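Local coordinates for glycerol kinase, putative (Plasmodium falciparum, PDB 2W40), which probably phosphorylates glycerol with ATP to give sn-glycerol 3-phosphate, as a member of the FGGY family of carbohydrate kinases, at residues 44-50 against 98-104; 87-93 against 161-167; 356-360 against 394-398. All blocks are in the same frame, centred on the assembly; numbering follows the deposited sequence. Where two conformers were deposited one is given.

Contact 1 (44-50 against 98-104); sequences WYEHDPI and PLYNAIV. With EDO (1,2-ethanediol), chain B.
With its CG anti to the carbonyl carbon (chi1 -60°) and the chain extended beyond it, E46 carries its carboxylate to Y100, whose CG lies anti to its own backbone N (chi1 -167°). The two side chains cross at about a right angle, and Y100 OH donates to E46 OE2 on its syn side over 2.7 Å. The carboxylate is turned 74° against the phenol ring. R109 is a second partner for both groups, by a salt bridge to E46 OE2 and a hydrogen bond to Y100 OH. A 1,2-ethanediol, probably from the crystallisation liquor, bridges the site: its O2 donates to E46 OE1 at 2.7 Å and its O1 to Y100 OH at 2.6 Å.

H47 and A102 form an antiparallel hydrogen-bonded pair, with H47 N to A102 O 3.1 Å and A102 N to H47 O 2.9 Å, while V104 N donates to Y45 O. V104 lies with CG2 over one face of the H47 imidazole and CB 3.7 Å from Y45 CD2; Q37 OE1 is the polar partner of both Y45 OH and H47 NE2. Farther along, P49 CG meets P98 CG at 4.0 Å; D48, the residue before P49, N-caps helix 49-70, its OD1 accepting from I50 N.

This short antiparallel pairing, whose strand 102-103 also bonds to strand 88-92, belongs to the N-terminal FGGY domain. The Y45 side chain comes within about 5 Å of that of T270, which binds ADP in another structure of this protein, so this end of the contact probably borders the nucleotide site.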
loop_
_atom_site.group_PDB
_atom_site.type_symbol
_atom_site.label_atom_id
_atom_site.label_comp_id
_atom_site.label_asym_id
_atom_site.label_seq_id
_atom_site.Cartn_x
_atom_site.Cartn_y
_atom_site.Cartn_z
ATOM N N TRP C 44 17.626 3.062 7.319
ATOM C CA TRP C 44 18.670 2.361 8.058
ATOM C C TRP C 44 18.377 0.869 7.956
ATOM O O TRP C 44 17.212 0.431 8.026
ATOM C CB TRP C 44 18.618 2.746 9.522
ATOM C CG TRP C 44 19.153 4.111 9.777
ATOM C CD1 TRP C 44 19.120 5.191 8.922
ATOM C CD2 TRP C 44 19.950 4.487 10.875
ATOM N NE1 TRP C 44 19.788 6.261 9.500
ATOM C CE2 TRP C 44 20.332 5.844 10.678
ATOM C CE3 TRP C 44 20.387 3.837 12.037
ATOM C CZ2 TRP C 44 21.122 6.508 11.584
ATOM C CZ3 TRP C 44 21.142 4.544 12.962
ATOM C CH2 TRP C 44 21.530 5.860 12.701
ATOM N N TYR C 45 19.450 0.081 7.816
ATOM C CA TYR C 45 19.360 -1.368 7.724
ATOM C C TYR C 45 20.668 -1.912 8.289
ATOM O O TYR C 45 21.750 -1.737 7.713
ATOM C CB TYR C 45 19.150 -1.821 6.292
ATOM C CG TYR C 45 18.434 -3.136 6.109
ATOM C CD1 TYR C 45 17.293 -3.293 5.311
ATOM C CD2 TYR C 45 18.927 -4.273 6.741
ATOM C CE1 TYR C 45 16.728 -4.600 5.070
ATOM C CE2 TYR C 45 18.397 -5.546 6.553
ATOM C CZ TYR C 45 17.297 -5.702 5.689
ATOM O OH TYR C 45 16.728 -6.889 5.471
ATOM N N GLU C 46 20.525 -2.573 9.453
ATOM C CA GLU C 46 21.640 -3.134 10.173
ATOM C C GLU C 46 21.432 -4.617 10.591
ATOM O O GLU C 46 20.286 -5.139 10.734
ATOM C CB GLU C 46 21.862 -2.335 11.454
ATOM C CG GLU C 46 22.168 -0.876 11.218
ATOM C CD GLU C 46 22.402 0.018 12.461
ATOM O OE1 GLU C 46 22.318 -0.430 13.605
ATOM O OE2 GLU C 46 22.634 1.222 12.229
ATOM N N HIS C 47 22.570 -5.283 10.792
ATOM C CA HIS C 47 22.587 -6.630 11.408
ATOM C C HIS C 47 23.489 -6.554 12.664
ATOM O O HIS C 47 24.474 -5.832 12.708
ATOM C CB HIS C 47 23.192 -7.661 10.469
ATOM C CG HIS C 47 22.373 -7.950 9.224
ATOM N ND1 HIS C 47 22.959 -8.372 8.041
ATOM C CD2 HIS C 47 21.037 -7.903 8.979
ATOM C CE1 HIS C 47 22.024 -8.526 7.118
ATOM N NE2 HIS C 47 20.844 -8.257 7.659
ATOM N N ASP C 48 23.244 -7.419 13.634
ATOM C CA ASP C 48 24.082 -7.628 14.797
ATOM C C ASP C 48 25.161 -8.647 14.433
ATOM O O ASP C 48 24.834 -9.784 14.183
ATOM C CB ASP C 48 23.211 -8.224 15.934
ATOM C CG ASP C 48 23.974 -8.485 17.192
ATOM O OD1 ASP C 48 25.234 -8.544 17.108
ATOM O OD2 ASP C 48 23.288 -8.662 18.275
ATOM N N PRO C 49 26.422 -8.241 14.348
ATOM C CA PRO C 49 27.462 -9.207 13.919
ATOM C C PRO C 49 27.723 -10.371 14.857
ATOM O O PRO C 49 28.232 -11.394 14.396
ATOM C CB PRO C 49 28.755 -8.340 13.789
ATOM C CG PRO C 49 28.356 -7.052 14.030
ATOM C CD PRO C 49 27.045 -6.941 14.634
ATOM N N ILE C 50 27.475 -10.170 16.155
ATOM C CA ILE C 50 27.651 -11.184 17.127
ATOM C C ILE C 50 26.510 -12.187 17.030
ATOM O O ILE C 50 26.733 -13.429 17.084
ATOM C CB ILE C 50 27.858 -10.556 18.529
ATOM C CG1 ILE C 50 29.174 -9.757 18.494
ATOM C CG2 ILE C 50 27.808 -11.644 19.607
ATOM C CD1 ILE C 50 29.344 -8.912 19.701
ATOM N N PRO C 98 33.073 -5.575 17.711
ATOM C CA PRO C 98 32.535 -4.636 16.731
ATOM C C PRO C 98 32.432 -3.254 17.323
ATOM O O PRO C 98 32.033 -3.118 18.470
ATOM C CB PRO C 98 31.128 -5.179 16.414
ATOM C CG PRO C 98 31.203 -6.561 16.750
ATOM C CD PRO C 98 32.145 -6.709 17.915
ATOM N N LEU C 99 32.749 -2.251 16.513
ATOM C CA LEU C 99 32.650 -0.882 16.980
ATOM C C LEU C 99 31.271 -0.313 16.662
ATOM O O LEU C 99 30.959 0.794 17.104
ATOM C CB LEU C 99 33.810 -0.075 16.392
ATOM C CG LEU C 99 35.220 -0.508 16.800
ATOM C CD1 LEU C 99 36.149 0.254 15.947
ATOM C CD2 LEU C 99 35.536 -0.135 18.204
ATOM N N TYR C 100 30.504 -1.010 15.806
ATOM C CA TYR C 100 29.182 -0.656 15.427
ATOM C C TYR C 100 28.537 -1.880 14.826
ATOM O O TYR C 100 29.228 -2.789 14.478
ATOM C CB TYR C 100 29.235 0.486 14.406
ATOM C CG TYR C 100 27.848 1.138 14.180
ATOM C CD1 TYR C 100 27.396 2.100 15.040
ATOM C CD2 TYR C 100 27.022 0.816 13.074
ATOM C CE1 TYR C 100 26.092 2.662 14.864
ATOM C CE2 TYR C 100 25.818 1.389 12.857
ATOM C CZ TYR C 100 25.328 2.336 13.739
ATOM O OH TYR C 100 24.086 2.952 13.628
ATOM N N ASN C 101 27.208 -1.891 14.705
ATOM C CA ASN C 101 26.523 -2.966 13.956
ATOM C C ASN C 101 27.058 -3.092 12.539
ATOM O O ASN C 101 27.614 -2.168 11.977
ATOM C CB ASN C 101 25.030 -2.746 13.885
ATOM C CG ASN C 101 24.239 -3.208 15.143
ATOM O OD1 ASN C 101 23.079 -2.725 15.373
ATOM N ND2 ASN C 101 24.808 -4.005 15.961
ATOM N N ALA C 102 26.783 -4.223 11.899
ATOM C CA ALA C 102 26.941 -4.291 10.453
ATOM C C ALA C 102 25.933 -3.286 9.831
ATOM O O ALA C 102 24.795 -3.283 10.176
ATOM C CB ALA C 102 26.711 -5.728 9.923
ATOM N N ILE C 103 26.373 -2.498 8.820
ATOM C CA ILE C 103 25.511 -1.723 7.987
ATOM C C ILE C 103 25.357 -2.466 6.656
ATOM O O ILE C 103 26.347 -2.759 5.960
ATOM C CB ILE C 103 26.034 -0.297 7.717
ATOM C CG1 ILE C 103 26.166 0.475 9.072
ATOM C CG2 ILE C 103 25.016 0.455 6.830
ATOM C CD1 ILE C 103 26.763 1.875 8.969
ATOM N N VAL C 104 24.098 -2.869 6.406
ATOM C CA VAL C 104 23.784 -3.864 5.354
ATOM C C VAL C 104 23.812 -3.174 4.008
ATOM O O VAL C 104 23.617 -1.917 3.875
ATOM C CB VAL C 104 22.435 -4.588 5.685
ATOM C CG1 VAL C 104 22.057 -5.679 4.731
ATOM C CG2 VAL C 104 22.512 -5.236 7.088
HETATM C C1 EDO B . 22.989 3.515 16.568
HETATM O O1 EDO B . 23.459 4.601 15.600
HETATM C C2 EDO B . 22.239 2.144 16.298
HETATM O O2 EDO B . 23.028 0.913 15.892
#

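Contact 2 (87-93 against 161-167); sequences TVIIWDR and TAVIGNI. With EDO (1,2-ethanediol), chain D.
W91 and V163 make the closest side-chain contact across these two strands: V163 CG1 lies 3.4 Å from W91 CZ2, and V163 CB sits over one face of the indole, offset toward the rim, in a CH-pi contact. The indole adopts chi1 60°, which puts CG between the backbone N and the carbonyl carbon and lays the ring across the neighbouring strand. Its far end comes close to G165, with W91 CZ3 3.7 Å from G165 N, where the absence of a side chain leaves room for the six-membered ring.

Those positions follow from the backbone register. W91 and V163 are a hydrogen-bonded antiparallel pair, W91 N to V163 O 2.9 Å and V163 N to W91 O 2.8 Å; I89 and G165 form another, and both of their bonds are nearly straight at 168° and 170°. R93 N continues the series to T161 O. The other face carries I90 and I164, side by side and pointing the same way, and I90 CG2 packs 3.8 Å from A162 CB. At the end near T87, N166 ND2 donates to T87 O at 3.0 Å from above the carbonyl plane, with S139 OG as its other partner. A water there donates to T87 O and accepts from I167 N at 2.9 Å, tying the end of the strand pair to the first turn of helix 167-176.

Farther out, F173 and W170 of helix 167-176 meet the W91 ring edge-to-face. I90 and I164 instead face helices 140-149 and 151-158, through L146, I153, I143 and I157, while strand 102-103 follows alongside strand 88-92. The pair is therefore a buried layer between helix 167-176 and those two helices.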
loop_
_atom_site.group_PDB
_atom_site.type_symbol
_atom_site.label_atom_id
_atom_site.label_comp_id
_atom_site.label_asym_id
_atom_site.label_seq_id
_atom_site.Cartn_x
_atom_site.Cartn_y
_atom_site.Cartn_z
ATOM N N THR C 87 27.759 -5.374 2.722
ATOM C CA THR C 87 27.527 -5.242 4.155
ATOM C C THR C 87 28.909 -5.156 4.814
ATOM O O THR C 87 29.817 -5.915 4.503
ATOM C CB THR C 87 26.778 -6.464 4.653
ATOM O OG1 THR C 87 25.482 -6.459 4.027
ATOM C CG2 THR C 87 26.642 -6.445 6.204
ATOM N N VAL C 88 29.029 -4.191 5.745
ATOM C CA VAL C 88 30.362 -3.838 6.297
ATOM C C VAL C 88 30.275 -3.746 7.838
ATOM O O VAL C 88 29.292 -3.226 8.415
ATOM C CB VAL C 88 31.012 -2.592 5.613
ATOM C CG1 VAL C 88 30.165 -1.368 5.904
ATOM C CG2 VAL C 88 32.470 -2.416 6.036
ATOM N N ILE C 89 31.348 -4.246 8.430
ATOM C CA ILE C 89 31.561 -4.185 9.923
ATOM C C ILE C 89 33.000 -3.624 10.092
ATOM O O ILE C 89 33.934 -3.985 9.386
ATOM C CB ILE C 89 31.421 -5.544 10.630
ATOM C CG1 ILE C 89 30.069 -6.211 10.335
ATOM C CG2 ILE C 89 31.592 -5.436 12.180
ATOM C CD1 ILE C 89 30.311 -7.724 10.367
ATOM N N ILE C 90 33.128 -2.754 11.083
ATOM C CA ILE C 90 34.439 -2.237 11.526
ATOM C C ILE C 90 34.562 -2.731 13.004
ATOM O O ILE C 90 33.658 -2.517 13.872
ATOM C CB ILE C 90 34.604 -0.703 11.411
ATOM C CG1 ILE C 90 34.297 -0.271 9.965
ATOM C CG2 ILE C 90 36.009 -0.218 11.848
ATOM C CD1 ILE C 90 34.396 1.241 9.668
ATOM N N TRP C 91 35.661 -3.432 13.258
ATOM C CA TRP C 91 35.868 -3.997 14.579
ATOM C C TRP C 91 37.285 -3.748 15.107
ATOM O O TRP C 91 38.157 -3.346 14.395
ATOM C CB TRP C 91 35.595 -5.499 14.639
ATOM C CG TRP C 91 36.402 -6.429 13.766
ATOM C CD1 TRP C 91 37.505 -7.148 14.126
ATOM C CD2 TRP C 91 36.102 -6.850 12.390
ATOM N NE1 TRP C 91 37.949 -7.915 13.100
ATOM C CE2 TRP C 91 37.105 -7.793 12.019
ATOM C CE3 TRP C 91 35.141 -6.487 11.454
ATOM C CZ2 TRP C 91 37.097 -8.426 10.766
ATOM C CZ3 TRP C 91 35.133 -7.126 10.196
ATOM C CH2 TRP C 91 36.094 -8.081 9.864
ATOM N N ASP C 92 37.449 -3.950 16.416
ATOM C CA ASP C 92 38.727 -3.846 17.084
ATOM C C ASP C 92 39.588 -5.089 16.727
ATOM O O ASP C 92 39.149 -6.222 16.951
ATOM C CB ASP C 92 38.568 -3.795 18.610
ATOM C CG ASP C 92 39.911 -3.747 19.309
ATOM O OD1 ASP C 92 40.684 -2.839 19.043
ATOM O OD2 ASP C 92 40.123 -4.580 20.184
ATOM N N ARG C 93 40.797 -4.890 16.226
ATOM C CA ARG C 93 41.675 -5.982 15.834
ATOM C C ARG C 93 42.029 -6.954 16.960
ATOM O O ARG C 93 41.980 -8.177 16.832
ATOM C CB ARG C 93 42.935 -5.359 15.266
ATOM C CG ARG C 93 44.008 -6.339 14.817
ATOM C CD ARG C 93 45.028 -5.690 13.909
ATOM N NE ARG C 93 45.548 -4.426 14.422
ATOM C CZ ARG C 93 46.373 -4.320 15.443
ATOM N NH1 ARG C 93 46.781 -5.407 16.110
ATOM N NH2 ARG C 93 46.765 -3.140 15.824
ATOM N N THR C 161 44.290 0.159 14.631
ATOM C CA THR C 161 43.769 -0.841 15.586
ATOM C C THR C 161 42.345 -1.359 15.255
ATOM O O THR C 161 41.751 -2.180 16.011
ATOM C CB THR C 161 43.796 -0.272 17.041
ATOM O OG1 THR C 161 42.936 0.865 17.185
ATOM C CG2 THR C 161 45.276 0.153 17.397
ATOM N N ALA C 162 41.807 -0.890 14.140
ATOM C CA ALA C 162 40.536 -1.381 13.609
ATOM C C ALA C 162 40.807 -2.311 12.401
ATOM O O ALA C 162 41.838 -2.213 11.748
ATOM C CB ALA C 162 39.602 -0.225 13.168
ATOM N N VAL C 163 39.818 -3.167 12.106
ATOM C CA VAL C 163 39.728 -3.939 10.856
ATOM C C VAL C 163 38.411 -3.479 10.212
ATOM O O VAL C 163 37.326 -3.429 10.916
ATOM C CB VAL C 163 39.727 -5.455 11.150
ATOM C CG1 VAL C 163 39.593 -6.240 9.838
ATOM C CG2 VAL C 163 40.958 -5.907 11.844
ATOM N N ILE C 164 38.463 -3.201 8.882
ATOM C CA ILE C 164 37.244 -2.923 8.113
ATOM C C ILE C 164 37.036 -4.193 7.262
ATOM O O ILE C 164 37.884 -4.561 6.464
ATOM C CB ILE C 164 37.411 -1.730 7.136
ATOM C CG1 ILE C 164 37.869 -0.482 7.952
ATOM C CG2 ILE C 164 36.147 -1.465 6.342
ATOM C CD1 ILE C 164 38.041 0.740 7.068
ATOM N N GLY C 165 35.891 -4.804 7.421
ATOM C CA GLY C 165 35.618 -6.034 6.687
ATOM C C GLY C 165 34.202 -6.262 6.227
ATOM O O GLY C 165 33.234 -5.881 6.895
ATOM N N ASN C 166 34.101 -6.920 5.077
ATOM C CA ASN C 166 32.854 -7.478 4.706
ATOM C C ASN C 166 32.513 -8.752 5.527
ATOM O O ASN C 166 33.293 -9.187 6.317
ATOM C CB ASN C 166 32.789 -7.731 3.233
ATOM C CG ASN C 166 32.857 -6.452 2.323
ATOM O OD1 ASN C 166 33.626 -6.472 1.332
ATOM N ND2 ASN C 166 32.097 -5.375 2.621
ATOM N N ILE C 167 31.374 -9.382 5.284
ATOM C CA ILE C 167 30.926 -10.467 6.141
ATOM C C ILE C 167 31.884 -11.685 6.045
ATOM O O ILE C 167 32.149 -12.358 6.992
ATOM C CB ILE C 167 29.485 -10.863 5.797
ATOM C CG1 ILE C 167 28.499 -9.772 6.248
ATOM C CG2 ILE C 167 29.098 -12.295 6.330
ATOM C CD1 ILE C 167 28.253 -9.792 7.753
HETATM C C1 EDO D . 35.633 -3.647 2.996
HETATM O O1 EDO D . 34.843 -3.734 4.174
HETATM C C2 EDO D . 37.119 -3.581 3.249
HETATM O O2 EDO D . 37.620 -4.848 3.718
HETATM O O HOH W 1 29.628 -8.349 3.219
HETATM O O HOH W 2 44.226 -3.484 11.722
#

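Contact 3 (356-360 against 394-398); sequences YAPRW and EIVDS. With EDO (1,2-ethanediol), chain E.
A cis peptide bond joins A357 to P358, and the proline after it presses against residues 394-398 of helix 377-403. P358 CD lies 3.7 Å from E394 CB, the two side chains crossing at about a right angle, and P358 CB is 3.4 Å from S398 OG, one turn further along the helix. I395, next to E394 in the helix, packs on A357: its CG1 is 3.7 Å from A357 O and 4.1 Å from A357 CB.

Next to this packing stands a side-on salt bridge. R359 runs extended from CG to NE and offers one edge of its guanidinium, NE to E394 OE1 at 2.9 Å and NH2 to E394 OE2 at 2.8 Å. Both bonds are nearly straight, 172° and 171°, and each oxygen is met on its syn side. The two flat groups are nevertheless not coplanar, their planes standing 35° apart. The pair of bonds fixes the rotation of the guanidinium, and W492 NE1 adds a further donor to E394 OE2, so the carboxylate is probably held ionised. S398 OG bonds to C287 O.

The loop 356-360, between strands 347-349 and 366-371 in the chain, rests on the long helix 377-403. R359 and E394 also touch helix 482-500, at N493, while A357 bonds through its backbone to S310 of strand 304-311.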
loop_
_atom_site.group_PDB
_atom_site.type_symbol
_atom_site.label_atom_id
_atom_site.label_comp_id
_atom_site.label_asym_id
_atom_site.label_seq_id
_atom_site.Cartn_x
_atom_site.Cartn_y
_atom_site.Cartn_z
ATOM N N TYR C 356 17.884 0.340 -7.644
ATOM C CA TYR C 356 19.277 -0.014 -7.993
ATOM C C TYR C 356 19.374 -0.061 -9.494
ATOM O O TYR C 356 19.007 0.960 -10.166
ATOM C CB TYR C 356 19.661 -1.308 -7.276
ATOM C CG TYR C 356 19.666 -1.199 -5.718
ATOM C CD1 TYR C 356 20.753 -1.353 -5.015
ATOM C CD2 TYR C 356 18.407 -1.037 -5.022
ATOM C CE1 TYR C 356 20.671 -1.215 -3.547
ATOM C CE2 TYR C 356 18.280 -0.887 -3.644
ATOM C CZ TYR C 356 19.507 -0.961 -2.928
ATOM O OH TYR C 356 19.667 -0.911 -1.582
ATOM N N ALA C 357 19.857 -1.198 -10.062
ATOM C CA ALA C 357 20.085 -1.166 -11.496
ATOM C C ALA C 357 18.735 -1.191 -12.265
ATOM O O ALA C 357 17.825 -1.921 -11.875
ATOM C CB ALA C 357 21.047 -2.303 -11.957
ATOM N N PRO C 358 18.676 -0.519 -13.429
ATOM C CA PRO C 358 19.731 0.339 -14.074
ATOM C C PRO C 358 19.582 1.837 -13.819
ATOM O O PRO C 358 20.438 2.625 -14.277
ATOM C CB PRO C 358 19.522 0.089 -15.561
ATOM C CG PRO C 358 18.084 -0.146 -15.743
ATOM C CD PRO C 358 17.590 -0.765 -14.418
ATOM N N ARG C 359 18.510 2.234 -13.118
ATOM C CA ARG C 359 18.209 3.690 -12.941
ATOM C C ARG C 359 18.991 4.382 -11.829
ATOM O O ARG C 359 19.212 5.598 -11.886
ATOM C CB ARG C 359 16.711 3.914 -12.760
ATOM C CG ARG C 359 15.842 3.284 -13.875
ATOM C CD ARG C 359 14.424 3.742 -13.740
ATOM N NE ARG C 359 13.488 3.102 -14.689
ATOM C CZ ARG C 359 12.524 3.686 -15.350
ATOM N NH1 ARG C 359 12.407 5.014 -15.303
ATOM N NH2 ARG C 359 11.685 2.965 -16.061
ATOM N N TRP C 360 19.312 3.617 -10.788
ATOM C CA TRP C 360 20.141 4.123 -9.692
ATOM C C TRP C 360 19.541 5.454 -9.140
ATOM O O TRP C 360 20.162 6.524 -9.182
ATOM C CB TRP C 360 21.591 4.300 -10.113
ATOM C CG TRP C 360 22.195 2.926 -10.363
ATOM C CD1 TRP C 360 22.469 2.337 -11.626
ATOM C CD2 TRP C 360 22.545 1.915 -9.387
ATOM N NE1 TRP C 360 22.974 1.088 -11.452
ATOM C CE2 TRP C 360 22.949 0.758 -10.116
ATOM C CE3 TRP C 360 22.485 1.836 -7.990
ATOM C CZ2 TRP C 360 23.364 -0.391 -9.484
ATOM C CZ3 TRP C 360 22.878 0.692 -7.373
ATOM C CH2 TRP C 360 23.313 -0.411 -8.116
ATOM N N GLU C 394 14.186 -4.354 -17.339
ATOM C CA GLU C 394 15.065 -3.192 -17.535
ATOM C C GLU C 394 16.588 -3.530 -17.541
ATOM O O GLU C 394 17.376 -3.034 -18.365
ATOM C CB GLU C 394 14.771 -2.066 -16.519
ATOM C CG GLU C 394 13.370 -1.572 -16.640
ATOM C CD GLU C 394 13.088 -0.271 -15.872
ATOM O OE1 GLU C 394 14.015 0.343 -15.275
ATOM O OE2 GLU C 394 11.873 0.162 -15.889
ATOM N N ILE C 395 16.980 -4.369 -16.624
ATOM C CA ILE C 395 18.299 -4.946 -16.543
ATOM C C ILE C 395 18.658 -5.690 -17.815
ATOM O O ILE C 395 19.765 -5.494 -18.349
ATOM C CB ILE C 395 18.488 -5.806 -15.268
ATOM C CG1 ILE C 395 18.577 -4.878 -14.030
ATOM C CG2 ILE C 395 19.740 -6.693 -15.322
ATOM C CD1 ILE C 395 18.442 -5.598 -12.660
ATOM N N VAL C 396 17.748 -6.532 -18.310
ATOM C CA VAL C 396 18.037 -7.323 -19.529
ATOM C C VAL C 396 18.236 -6.394 -20.727
ATOM O O VAL C 396 19.111 -6.573 -21.583
ATOM C CB VAL C 396 16.977 -8.366 -19.788
ATOM C CG1 VAL C 396 17.197 -9.011 -21.254
ATOM C CG2 VAL C 396 17.018 -9.405 -18.592
ATOM N N ASP C 397 17.432 -5.333 -20.772
ATOM C CA ASP C 397 17.588 -4.370 -21.844
ATOM C C ASP C 397 18.969 -3.688 -21.785
ATOM O O ASP C 397 19.620 -3.482 -22.846
ATOM C CB ASP C 397 16.462 -3.347 -21.837
ATOM C CG ASP C 397 15.122 -3.911 -22.329
ATOM O OD1 ASP C 397 15.078 -4.959 -23.043
ATOM O OD2 ASP C 397 14.101 -3.302 -21.965
ATOM N N SER C 398 19.441 -3.324 -20.578
ATOM C CA SER C 398 20.749 -2.749 -20.470
ATOM C C SER C 398 21.832 -3.772 -20.931
ATOM O O SER C 398 22.803 -3.418 -21.567
ATOM C CB SER C 398 20.992 -2.276 -19.007
ATOM O OG SER C 398 20.170 -1.189 -18.680
HETATM C C1 EDO E . 15.244 -0.015 -19.780
HETATM O O1 EDO E . 14.399 -0.910 -20.611
HETATM C C2 EDO E . 16.591 -0.548 -19.236
HETATM O O2 EDO E . 17.900 -0.088 -19.689
#

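Contacts 1 and 2 are continuous with each other within the N-terminal FGGY domain: their centres lie 10 Å apart, and strand 102-103 joins strand 88-92 through probable backbone bonds, I103 N to V88 O at 3.0 Å among them. Contact 2 is the buried one, held by regular antiparallel pairing and apolar side chains. Contact 1 is only partly buried, and adds a carboxylate-phenol-arginine cluster. Contact 3 lies in the C-terminal FGGY domain, with its centre 28 Å from that of contact 1 and 31 Å from that of contact 2, and touches neither. There a loop meets a helix, and side-chain charge pairing replaces strand hydrogen bonding.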